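Local coordinates for protein proteasome assembly chaperone 2 (PAC2) homologue Rv2125 (Mycobacterium tuberculosis, PDB 5UN0) that is a mycobacterial homologue of the eukaryotic proteasome assembly chaperone PAC2, a member of the PAC2 family whose own cellular role remains to be established, at residues V4-G9 with D19-L24; L114-A119 with A175-Y180. All blocks are in the same frame, centred on the assembly; numbering follows the deposited sequence.

Interaction 1 of 2, residues V4-G9 with D19-L24; sequences VAAFEG and DAVAHL
Helix 16-27 packs on one face of the central mixed sheet of this PAC2-family fold, and Val4, Ala6, Val21 and Leu24 form its contact with strand 2-7, an inner strand of that sheet. The strand and helix segments run at 140° to one another, their axes approaching to 8.4 Å, a spacing bridged by alanine, valine and leucine side chains. Val4 and Ala6, alternate residues of the strand, both turn their side chains to the helix, which answers with Val21 and Leu24, one turn apart. The main point of contact is a single methyl: CG2 of Val21 reaches Ala6 CB at 3.6 Å and also touches CG1 of Val4. It can do so because Val21 CG1 takes the position anti to the backbone N (chi1 -179°), which leaves CG2 beside that N. Val4 and Val21 lie alongside each other, pointing opposite ways, while Leu24 comes in roughly perpendicular to Val4. The contact is wholly buried and apolar. Leu82 of strand 80-85 touches Val4, Val21 and Leu24, and helix 188-201 covers Val4 through Val197 and Leu201. At the far end of the contact, Val4 CG1 meets Leu24 CD1 at 4.1 Å.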
# COMPACT_ATOMS: atom_id res chain seq x y z
N VAL A 4 -19.70 16.65 13.46
CA VAL A 4 -19.28 16.80 12.07
C VAL A 4 -17.87 16.22 11.93
O VAL A 4 -16.93 16.72 12.56
CB VAL A 4 -19.25 18.26 11.59
CG1 VAL A 4 -18.66 18.36 10.19
CG2 VAL A 4 -20.65 18.83 11.57
N ALA A 5 -17.75 15.17 11.11
CA ALA A 5 -16.48 14.49 10.84
C ALA A 5 -16.11 14.56 9.36
O ALA A 5 -16.97 14.72 8.49
CB ALA A 5 -16.56 13.04 11.29
N ALA A 6 -14.82 14.41 9.09
CA ALA A 6 -14.33 14.36 7.72
C ALA A 6 -13.01 13.63 7.69
O ALA A 6 -12.18 13.82 8.56
CB ALA A 6 -14.16 15.75 7.13
N PHE A 7 -12.83 12.80 6.67
CA PHE A 7 -11.63 11.99 6.51
C PHE A 7 -10.87 12.35 5.25
O PHE A 7 -11.46 12.55 4.19
CB PHE A 7 -12.04 10.54 6.45
CG PHE A 7 -12.77 10.09 7.67
CD1 PHE A 7 -12.06 9.74 8.82
CD2 PHE A 7 -14.14 10.06 7.69
CE1 PHE A 7 -12.72 9.35 9.95
CE2 PHE A 7 -14.81 9.65 8.82
CZ PHE A 7 -14.09 9.29 9.96
N GLU A 8 -9.55 12.44 5.38
CA GLU A 8 -8.68 12.92 4.30
C GLU A 8 -8.50 11.91 3.15
O GLU A 8 -9.15 10.84 3.13
CB GLU A 8 -7.31 13.33 4.88
CG GLU A 8 -7.42 14.28 6.07
CD GLU A 8 -6.12 14.97 6.44
OE1 GLU A 8 -5.04 14.57 5.92
OE2 GLU A 8 -6.18 15.92 7.26
N GLY A 9 -7.65 12.26 2.18
CA GLY A 9 -7.17 11.31 1.17
C GLY A 9 -8.20 10.85 0.14
O GLY A 9 -8.65 11.63 -0.70
N ASP A 19 -11.27 21.03 4.62
CA ASP A 19 -11.41 22.49 4.72
C ASP A 19 -12.72 22.91 5.36
O ASP A 19 -12.75 23.90 6.09
CB ASP A 19 -11.31 23.17 3.35
CG ASP A 19 -9.89 23.20 2.79
OD1 ASP A 19 -8.95 22.89 3.55
OD2 ASP A 19 -9.74 23.52 1.60
N ALA A 20 -13.79 22.20 5.07
CA ALA A 20 -15.06 22.50 5.73
C ALA A 20 -14.90 22.39 7.25
O ALA A 20 -15.24 23.33 7.97
CB ALA A 20 -16.16 21.57 5.25
N VAL A 21 -14.38 21.27 7.73
CA VAL A 21 -14.25 21.08 9.17
C VAL A 21 -13.25 22.07 9.75
O VAL A 21 -13.42 22.55 10.87
CB VAL A 21 -13.85 19.66 9.56
CG1 VAL A 21 -13.75 19.52 11.07
CG2 VAL A 21 -14.87 18.66 9.04
N ALA A 22 -12.21 22.37 8.98
CA ALA A 22 -11.20 23.33 9.40
C ALA A 22 -11.85 24.66 9.66
O ALA A 22 -11.56 25.33 10.66
CB ALA A 22 -10.13 23.48 8.34
N HIS A 23 -12.75 25.03 8.75
CA HIS A 23 -13.44 26.31 8.78
C HIS A 23 -14.38 26.44 9.96
O HIS A 23 -14.58 27.54 10.49
CB HIS A 23 -14.23 26.52 7.50
CG HIS A 23 -14.90 27.84 7.44
ND1 HIS A 23 -14.22 29.01 7.17
CD2 HIS A 23 -16.18 28.20 7.69
CE1 HIS A 23 -15.06 30.03 7.22
NE2 HIS A 23 -16.26 29.57 7.53
N LEU A 24 -15.01 25.33 10.33
CA LEU A 24 -15.85 25.31 11.51
C LEU A 24 -15.00 25.54 12.74
O LEU A 24 -15.37 26.32 13.60
CB LEU A 24 -16.60 23.98 11.62
CG LEU A 24 -17.67 23.72 10.56
CD1 LEU A 24 -18.34 22.38 10.85
CD2 LEU A 24 -18.72 24.83 10.49

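Interaction 2 of 2, residues L114-A119 with A175-Y180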
# COMPACT_ATOMS: atom_id res chain seq x y z
N LEU A 114 -18.69 14.48 6.22
CA LEU A 114 -18.46 15.17 4.96
C LEU A 114 -17.38 14.50 4.11
O LEU A 114 -16.34 14.05 4.62
CB LEU A 114 -18.05 16.62 5.20
CG LEU A 114 -19.05 17.45 5.99
CD1 LEU A 114 -18.49 18.82 6.31
CD2 LEU A 114 -20.36 17.54 5.22
N GLY A 115 -17.63 14.47 2.80
CA GLY A 115 -16.66 13.98 1.85
C GLY A 115 -16.75 14.67 0.50
O GLY A 115 -17.65 15.47 0.25
N ALA A 116 -15.79 14.34 -0.37
CA ALA A 116 -15.75 14.91 -1.71
C ALA A 116 -15.08 13.96 -2.69
O ALA A 116 -14.11 13.28 -2.36
CB ALA A 116 -15.02 16.23 -1.69
N LEU A 117 -15.61 13.96 -3.90
CA LEU A 117 -15.17 13.04 -4.95
C LEU A 117 -14.97 13.78 -6.27
O LEU A 117 -15.58 14.83 -6.51
CB LEU A 117 -16.19 11.91 -5.11
CG LEU A 117 -17.65 12.33 -5.33
CD1 LEU A 117 -17.97 12.39 -6.82
CD2 LEU A 117 -18.60 11.38 -4.63
N LEU A 118 -14.12 13.22 -7.12
CA LEU A 118 -13.93 13.73 -8.47
C LEU A 118 -15.00 13.16 -9.40
O LEU A 118 -15.20 11.94 -9.45
CB LEU A 118 -12.54 13.39 -9.01
CG LEU A 118 -11.38 13.99 -8.21
CD1 LEU A 118 -10.04 13.62 -8.85
CD2 LEU A 118 -11.50 15.49 -8.07
N ALA A 119 -15.68 14.05 -10.10
CA ALA A 119 -16.69 13.63 -11.08
C ALA A 119 -16.59 14.43 -12.36
O ALA A 119 -15.83 15.40 -12.46
CB ALA A 119 -18.09 13.75 -10.49
N ALA A 175 -19.56 15.95 -2.02
CA ALA A 175 -19.55 17.06 -2.98
C ALA A 175 -18.80 16.64 -4.24
O ALA A 175 -17.72 16.05 -4.16
CB ALA A 175 -18.89 18.29 -2.37
N ALA A 176 -19.35 16.98 -5.41
CA ALA A 176 -18.73 16.61 -6.70
C ALA A 176 -17.79 17.69 -7.25
O ALA A 176 -18.24 18.76 -7.68
CB ALA A 176 -19.79 16.26 -7.73
N VAL A 177 -16.50 17.38 -7.25
CA VAL A 177 -15.45 18.29 -7.73
C VAL A 177 -15.05 17.93 -9.17
O VAL A 177 -14.88 16.75 -9.49
CB VAL A 177 -14.19 18.21 -6.84
CG1 VAL A 177 -13.15 19.24 -7.27
CG2 VAL A 177 -14.57 18.42 -5.37
N PRO A 178 -14.93 18.94 -10.04
CA PRO A 178 -14.46 18.70 -11.41
C PRO A 178 -13.06 18.09 -11.44
O PRO A 178 -12.13 18.67 -10.88
CB PRO A 178 -14.45 20.10 -12.02
CG PRO A 178 -15.46 20.87 -11.24
CD PRO A 178 -15.40 20.32 -9.85
N HIS A 179 -12.92 16.94 -12.09
CA HIS A 179 -11.65 16.20 -12.09
C HIS A 179 -10.46 16.97 -12.67
O HIS A 179 -9.31 16.74 -12.29
CB HIS A 179 -11.80 14.89 -12.86
CG HIS A 179 -12.34 15.07 -14.25
ND1 HIS A 179 -11.58 15.55 -15.29
CD2 HIS A 179 -13.58 14.87 -14.75
CE1 HIS A 179 -12.32 15.61 -16.38
NE2 HIS A 179 -13.54 15.21 -16.08
N TYR A 180 -10.74 17.89 -13.60
CA TYR A 180 -9.69 18.67 -14.26
C TYR A 180 -9.03 19.74 -13.37
O TYR A 180 -7.87 20.10 -13.59
CB TYR A 180 -10.20 19.31 -15.57
CG TYR A 180 -11.50 20.10 -15.49
CD1 TYR A 180 -11.51 21.47 -15.24
CD2 TYR A 180 -12.72 19.47 -15.73
CE1 TYR A 180 -12.70 22.18 -15.21
CE2 TYR A 180 -13.91 20.18 -15.70
CZ TYR A 180 -13.90 21.53 -15.44
OH TYR A 180 -15.09 22.22 -15.41
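Residues 114-119 and 175-178 pair as parallel neighbours in the mixed sheet, their short axes twisted by 41°, and four regular backbone hydrogen bonds alternate between them: Ala175 N to Gly115 O, Leu117 N to Ala175 O, Val177 N to Leu117 O and Ala119 N to Val177 O. The bond from Val177 N to Leu117 O spans 2.8 Å and is nearly straight, at 171° about the hydrogen. A fifth, weak bond from His179 N to Ala119 O (3.3 Å) carries the pairing past the end of strand 170-178. On one face lie Ala116, Leu118, Ala175 and Val177; CD2 of Leu118 rests against Val177 CB at 4.0 Å, the two side chains set at a slant to each other. Helix 188-201 covers this face at Ala175, through Ala189 and Leu193. The other face carries Leu117 and Ala176, and Ala176 CB also touches Ala119 CB at 4.1 Å. With chi1 at 53°, His179 holds CG between its backbone N and carbonyl carbon, which brings its ring close to the last carbonyl of strand 110-119. The NE2 atom of that ring is hydrogen-bonded to Tyr234 OH in helix 231-235, while CD2 comes to 3.3 Å from Ala119 O.

How the interactions relate
From the N terminus, strand 2-7 enters the sheet and the chain turns back through helix 16-27, so interaction 1 closes a short loop of nine residues. Interaction 2 opens only later and spans 55 residues, including strand 129-132 and helix 155-166; the two loops follow in series, neither enclosing nor crossing the other. They meet in space because strands 2-7 and 110-119 are sheet neighbours: Ala5 O and Leu114 N lie 2.9 Å apart, a probable hydrogen bond. Leu114 CD1 packs against both Val4 CG1 and Ala20 CB, joining strand and helix of interaction 1 to the beginning of 114-119. Helix 188-201 touches side chains from both contacts.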